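Local coordinates for protein oligogalacturonate lyase (Yersinia enterocolitica subsp. enterocolitica, PDB 3PE7) that cleaves oligogalacturonides, probably by beta-elimination in the cytoplasm, on a seven-bladed beta-propeller that binds manganese and calcium, at residues Cys33-Arg45 with Asn82-Ala94. Sequence-based numbering, arbitrary orientation.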
loop_
_atom_site.group_PDB
_atom_site.type_symbol
_atom_site.label_atom_id
_atom_site.label_comp_id
_atom_site.label_asym_id
_atom_site.label_seq_id
_atom_site.Cartn_x
_atom_site.Cartn_y
_atom_site.Cartn_z
ATOM N N CYS A 33 -8.817 -13.518 -4.611
ATOM C CA CYS A 33 -9.191 -12.314 -3.860
ATOM C C CYS A 33 -7.939 -11.780 -3.172
ATOM O O CYS A 33 -7.065 -12.546 -2.750
ATOM C CB CYS A 33 -10.240 -12.634 -2.788
ATOM S SG CYS A 33 -11.802 -13.282 -3.460
ATOM N N HIS A 34 -7.840 -10.470 -3.052
ATOM C CA HIS A 34 -6.657 -9.907 -2.415
ATOM C C HIS A 34 -6.988 -8.610 -1.713
ATOM O O HIS A 34 -7.938 -7.914 -2.072
ATOM C CB HIS A 34 -5.553 -9.638 -3.455
ATOM C CG HIS A 34 -5.930 -8.570 -4.431
ATOM N ND1 HIS A 34 -5.710 -7.231 -4.183
ATOM C CD2 HIS A 34 -6.595 -8.635 -5.610
ATOM C CE1 HIS A 34 -6.170 -6.521 -5.204
ATOM N NE2 HIS A 34 -6.724 -7.348 -6.075
ATOM N N ARG A 35 -6.192 -8.282 -0.701
ATOM C CA ARG A 35 -6.357 -6.994 -0.031
ATOM C C ARG A 35 -5.740 -5.864 -0.856
ATOM O O ARG A 35 -4.962 -6.118 -1.777
ATOM C CB ARG A 35 -5.725 -7.086 1.356
ATOM C CG ARG A 35 -4.227 -7.037 1.260
ATOM C CD ARG A 35 -3.853 -5.563 1.506
ATOM N NE ARG A 35 -3.686 -5.512 2.905
ATOM C CZ ARG A 35 -3.897 -4.535 3.775
ATOM N NH1 ARG A 35 -4.344 -3.300 3.482
ATOM N NH2 ARG A 35 -3.638 -4.874 5.019
ATOM N N ASN A 36 -6.060 -4.606 -0.528
ATOM C CA ASN A 36 -5.487 -3.454 -1.229
ATOM C C ASN A 36 -4.070 -3.125 -0.736
ATOM O O ASN A 36 -3.540 -3.823 0.142
ATOM C CB ASN A 36 -6.432 -2.231 -1.133
ATOM C CG ASN A 36 -6.450 -1.576 0.261
ATOM O OD1 ASN A 36 -6.888 -0.424 0.405
ATOM N ND2 ASN A 36 -6.008 -2.295 1.272
ATOM N N TYR A 37 -3.449 -2.084 -1.276
ATOM C CA TYR A 37 -2.145 -1.679 -0.770
ATOM C C TYR A 37 -2.251 -1.264 0.711
ATOM O O TYR A 37 -3.240 -0.640 1.128
ATOM C CB TYR A 37 -1.543 -0.559 -1.624
ATOM C CG TYR A 37 -1.029 -1.007 -2.976
ATOM C CD1 TYR A 37 -0.410 -2.250 -3.144
ATOM C CD2 TYR A 37 -1.103 -0.155 -4.077
ATOM C CE1 TYR A 37 0.099 -2.642 -4.408
ATOM C CE2 TYR A 37 -0.603 -0.528 -5.318
ATOM C CZ TYR A 37 -0.007 -1.762 -5.481
ATOM O OH TYR A 37 0.477 -2.119 -6.726
ATOM N N PHE A 38 -1.246 -1.641 1.488
ATOM C CA PHE A 38 -1.313 -1.570 2.954
ATOM C C PHE A 38 -1.449 -0.168 3.536
ATOM O O PHE A 38 -1.913 -0.013 4.669
ATOM C CB PHE A 38 -0.090 -2.266 3.592
ATOM C CG PHE A 38 1.227 -1.690 3.169
ATOM C CD1 PHE A 38 1.787 -0.606 3.845
ATOM C CD2 PHE A 38 1.897 -2.225 2.061
ATOM C CE1 PHE A 38 3.005 -0.058 3.435
ATOM C CE2 PHE A 38 3.100 -1.675 1.638
ATOM C CZ PHE A 38 3.658 -0.600 2.326
ATOM N N TYR A 39 -1.014 0.840 2.782
ATOM C CA TYR A 39 -1.067 2.235 3.267
ATOM C C TYR A 39 -2.394 2.940 2.944
ATOM O O TYR A 39 -2.632 4.079 3.415
ATOM C CB TYR A 39 0.146 3.032 2.761
ATOM C CG TYR A 39 0.319 2.986 1.256
ATOM C CD1 TYR A 39 1.050 1.959 0.641
ATOM C CD2 TYR A 39 -0.263 3.969 0.444
ATOM C CE1 TYR A 39 1.205 1.915 -0.757
ATOM C CE2 TYR A 39 -0.119 3.927 -0.932
ATOM C CZ TYR A 39 0.598 2.896 -1.527
ATOM O OH TYR A 39 0.740 2.875 -2.897
ATOM N N GLN A 40 -3.250 2.274 2.160
ATOM C CA GLN A 40 -4.563 2.815 1.736
ATOM C C GLN A 40 -5.687 2.298 2.637
ATOM O O GLN A 40 -5.751 1.094 2.951
ATOM C CB GLN A 40 -4.883 2.468 0.264
ATOM C CG GLN A 40 -3.882 3.020 -0.799
ATOM C CD GLN A 40 -4.063 4.515 -1.079
ATOM O OE1 GLN A 40 -4.325 4.915 -2.228
ATOM N NE2 GLN A 40 -3.917 5.347 -0.045
ATOM N N LYS A 41 -6.583 3.196 3.062
ATOM C CA LYS A 41 -7.682 2.787 3.950
ATOM C C LYS A 41 -8.595 1.734 3.323
ATOM O O LYS A 41 -9.143 1.956 2.230
ATOM C CB LYS A 41 -8.515 4.005 4.396
ATOM C CG LYS A 41 -9.703 3.625 5.271
ATOM C CD LYS A 41 -10.479 4.876 5.693
ATOM C CE LYS A 41 -11.805 4.479 6.333
ATOM N NZ LYS A 41 -12.598 5.697 6.743
ATOM N N CYS A 42 -8.736 0.582 4.005
ATOM C CA CYS A 42 -9.660 -0.474 3.572
ATOM C C CYS A 42 -10.713 -0.906 4.594
ATOM O O CYS A 42 -11.700 -1.492 4.217
ATOM C CB CYS A 42 -8.913 -1.735 3.076
ATOM S SG CYS A 42 -7.784 -2.480 4.298
ATOM N N PHE A 43 -10.472 -0.643 5.882
ATOM C CA PHE A 43 -11.473 -0.892 6.903
ATOM C C PHE A 43 -12.276 0.370 7.161
ATOM O O PHE A 43 -11.711 1.443 7.188
ATOM C CB PHE A 43 -10.825 -1.306 8.226
ATOM C CG PHE A 43 -10.278 -2.686 8.223
ATOM C CD1 PHE A 43 -11.107 -3.779 8.468
ATOM C CD2 PHE A 43 -8.912 -2.888 8.010
ATOM C CE1 PHE A 43 -10.568 -5.087 8.497
ATOM C CE2 PHE A 43 -8.379 -4.176 8.002
ATOM C CZ PHE A 43 -9.204 -5.270 8.260
ATOM N N THR A 44 -13.582 0.234 7.375
ATOM C CA THR A 44 -14.372 1.375 7.862
ATOM C C THR A 44 -13.902 1.711 9.290
ATOM O O THR A 44 -13.269 0.895 9.943
ATOM C CB THR A 44 -15.893 1.119 7.811
ATOM O OG1 THR A 44 -16.233 -0.103 8.477
ATOM C CG2 THR A 44 -16.354 1.041 6.366
ATOM N N ARG A 45 -14.210 2.912 9.755
ATOM C CA ARG A 45 -13.675 3.377 11.044
ATOM C C ARG A 45 -14.019 2.466 12.221
ATOM O O ARG A 45 -13.195 2.290 13.124
ATOM C CB ARG A 45 -14.136 4.804 11.320
ATOM C CG ARG A 45 -13.493 5.823 10.391
ATOM C CD ARG A 45 -14.161 7.209 10.551
ATOM N NE ARG A 45 -15.564 7.189 10.176
ATOM C CZ ARG A 45 -16.356 8.257 10.250
ATOM N NH1 ARG A 45 -15.866 9.416 10.675
ATOM N NH2 ARG A 45 -17.632 8.158 9.908
ATOM N N ASN A 82 -8.168 -1.143 -11.313
ATOM C CA ASN A 82 -6.964 -1.401 -10.540
ATOM C C ASN A 82 -7.452 -1.615 -9.120
ATOM O O ASN A 82 -7.897 -0.672 -8.464
ATOM C CB ASN A 82 -5.995 -0.229 -10.607
ATOM C CG ASN A 82 -4.759 -0.442 -9.763
ATOM O OD1 ASN A 82 -4.838 -0.876 -8.605
ATOM N ND2 ASN A 82 -3.597 -0.109 -10.332
ATOM N N THR A 83 -7.394 -2.865 -8.680
ATOM C CA THR A 83 -7.952 -3.264 -7.390
ATOM C C THR A 83 -6.963 -3.108 -6.230
ATOM O O THR A 83 -7.250 -3.519 -5.089
ATOM C CB THR A 83 -8.528 -4.702 -7.418
ATOM O OG1 THR A 83 -7.556 -5.607 -7.972
ATOM C CG2 THR A 83 -9.819 -4.728 -8.255
ATOM N N PHE A 84 -5.820 -2.486 -6.494
ATOM C CA PHE A 84 -4.825 -2.343 -5.438
ATOM C C PHE A 84 -4.791 -0.943 -4.848
ATOM O O PHE A 84 -4.616 -0.776 -3.641
ATOM C CB PHE A 84 -3.425 -2.723 -5.956
ATOM C CG PHE A 84 -3.298 -4.188 -6.253
ATOM C CD1 PHE A 84 -3.796 -4.708 -7.459
ATOM C CD2 PHE A 84 -2.726 -5.050 -5.326
ATOM C CE1 PHE A 84 -3.693 -6.065 -7.728
ATOM C CE2 PHE A 84 -2.620 -6.400 -5.588
ATOM C CZ PHE A 84 -3.103 -6.906 -6.779
ATOM N N GLY A 85 -4.952 0.058 -5.707
ATOM C CA GLY A 85 -4.738 1.442 -5.288
ATOM C C GLY A 85 -5.915 2.088 -4.576
ATOM O O GLY A 85 -5.789 3.222 -4.101
ATOM N N GLY A 86 -7.046 1.391 -4.515
ATOM C CA GLY A 86 -8.306 1.992 -4.053
ATOM C C GLY A 86 -8.327 2.215 -2.559
ATOM O O GLY A 86 -7.651 1.514 -1.816
ATOM N N PHE A 87 -9.113 3.202 -2.131
ATOM C CA PHE A 87 -9.229 3.512 -0.707
ATOM C C PHE A 87 -10.623 4.027 -0.365
ATOM O O PHE A 87 -11.343 4.566 -1.211
ATOM C CB PHE A 87 -8.155 4.513 -0.282
ATOM C CG PHE A 87 -8.237 5.850 -0.981
ATOM C CD1 PHE A 87 -8.951 6.905 -0.412
ATOM C CD2 PHE A 87 -7.585 6.055 -2.195
ATOM C CE1 PHE A 87 -9.016 8.166 -1.064
ATOM C CE2 PHE A 87 -7.632 7.308 -2.854
ATOM C CZ PHE A 87 -8.346 8.360 -2.295
ATOM N N LEU A 88 -11.002 3.835 0.888
ATOM C CA LEU A 88 -12.237 4.398 1.422
ATOM C C LEU A 88 -11.996 5.826 1.889
ATOM O O LEU A 88 -10.918 6.169 2.382
ATOM C CB LEU A 88 -12.732 3.557 2.606
ATOM C CG LEU A 88 -13.068 2.097 2.283
ATOM C CD1 LEU A 88 -13.512 1.357 3.590
ATOM C CD2 LEU A 88 -14.125 2.048 1.185
ATOM N N SER A 89 -13.027 6.660 1.754
ATOM C CA SER A 89 -12.954 8.022 2.265
ATOM C C SER A 89 -12.942 8.003 3.809
ATOM O O SER A 89 -13.372 7.012 4.415
ATOM C CB SER A 89 -14.169 8.823 1.767
ATOM O OG SER A 89 -15.385 8.210 2.164
ATOM N N PRO A 90 -12.501 9.107 4.438
ATOM C CA PRO A 90 -12.532 9.162 5.916
ATOM C C PRO A 90 -13.895 8.855 6.519
ATOM O O PRO A 90 -13.979 8.125 7.526
ATOM C CB PRO A 90 -12.079 10.601 6.232
ATOM C CG PRO A 90 -11.187 10.981 5.085
ATOM C CD PRO A 90 -11.784 10.261 3.858
ATOM N N ASP A 91 -14.962 9.356 5.889
ATOM C CA ASP A 91 -16.311 9.179 6.411
ATOM C C ASP A 91 -16.965 7.834 6.061
ATOM O O ASP A 91 -18.133 7.602 6.366
ATOM C CB ASP A 91 -17.205 10.373 6.004
ATOM C CG ASP A 91 -16.792 11.673 6.683
ATOM O OD1 ASP A 91 -16.177 11.627 7.782
ATOM O OD2 ASP A 91 -17.087 12.758 6.123
ATOM N N ASP A 92 -16.205 6.930 5.438
ATOM C CA ASP A 92 -16.737 5.594 5.083
ATOM C C ASP A 92 -17.862 5.599 4.047
ATOM O O ASP A 92 -18.593 4.610 3.907
ATOM C CB ASP A 92 -17.222 4.842 6.339
ATOM C CG ASP A 92 -16.147 4.697 7.383
ATOM O OD1 ASP A 92 -14.965 4.530 7.015
ATOM O OD2 ASP A 92 -16.484 4.764 8.588
ATOM N N ASP A 93 -18.001 6.697 3.312
ATOM C CA ASP A 93 -19.135 6.834 2.413
ATOM C C ASP A 93 -18.778 6.740 0.929
ATOM O O ASP A 93 -19.668 6.782 0.075
ATOM C CB ASP A 93 -19.901 8.138 2.701
ATOM C CG ASP A 93 -19.043 9.383 2.571
ATOM O OD1 ASP A 93 -19.624 10.493 2.592
ATOM O OD2 ASP A 93 -17.797 9.310 2.483
ATOM N N ALA A 94 -17.483 6.637 0.638
ATOM C CA ALA A 94 -17.029 6.587 -0.759
ATOM C C ALA A 94 -15.835 5.670 -0.966
ATOM O O ALA A 94 -15.033 5.462 -0.060
ATOM C CB ALA A 94 -16.704 7.985 -1.276
HETATM O O HOH W 1 -8.341 -4.576 -2.723
HETATM O O HOH W 2 -0.619 -0.217 -9.077
HETATM O O HOH W 3 -19.184 5.920 9.283
#
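H34 and F84 form the tightly packed end of this contact as an offset stack, ring centroids 4.0 Å apart and planes only 13° from parallel, with H34 CE1 over the middle of the phenyl ring. It is a worked example of propeller blades meeting through packed rings at one end and a charge network at the other. The imidazole is pinned at both nitrogens: NE2 shares a 2.7 Å hydrogen bond with T83 OG1, while ND1 donates to R35 O. Y37 holds F84 twice, its ring taking F84 CB over one face in a CH-pi contact, 3.6 Å from the centroid, and its backbone N giving F84 O a nearly straight 2.9 Å hydrogen bond on a lone pair. Midway, L88 N donates to K41 O and L88 CD1 packs against C42 O.

Toward solvent the contact turns from rings to charges. K41 runs fully extended, its CG turned away from the backbone N (chi1 178°), and passes L88 at about a right angle to carry NZ into a 2.7 Å salt bridge with D92 OD1. NZ also hydrogen-bonds S89 O, the first carbonyl of the type I turn S89–D92, which D92 N reaches from the opposite face. D92 OD2 accepts a hydrogen bond from R45 N and a salt bridge from R45 NE, again from opposite faces, and a water links it to R45 NH2; the R45–D91 pair is long, a matter of charge alone.

The contact thus joins two blades: strand 33-34 pairs with strand 49-54, strand 87-88 with 94-99. Y37 also touches Q350 and H355, manganese ligands, and strand 124-132 of the next sheet lies against Y37, Q40 and F87.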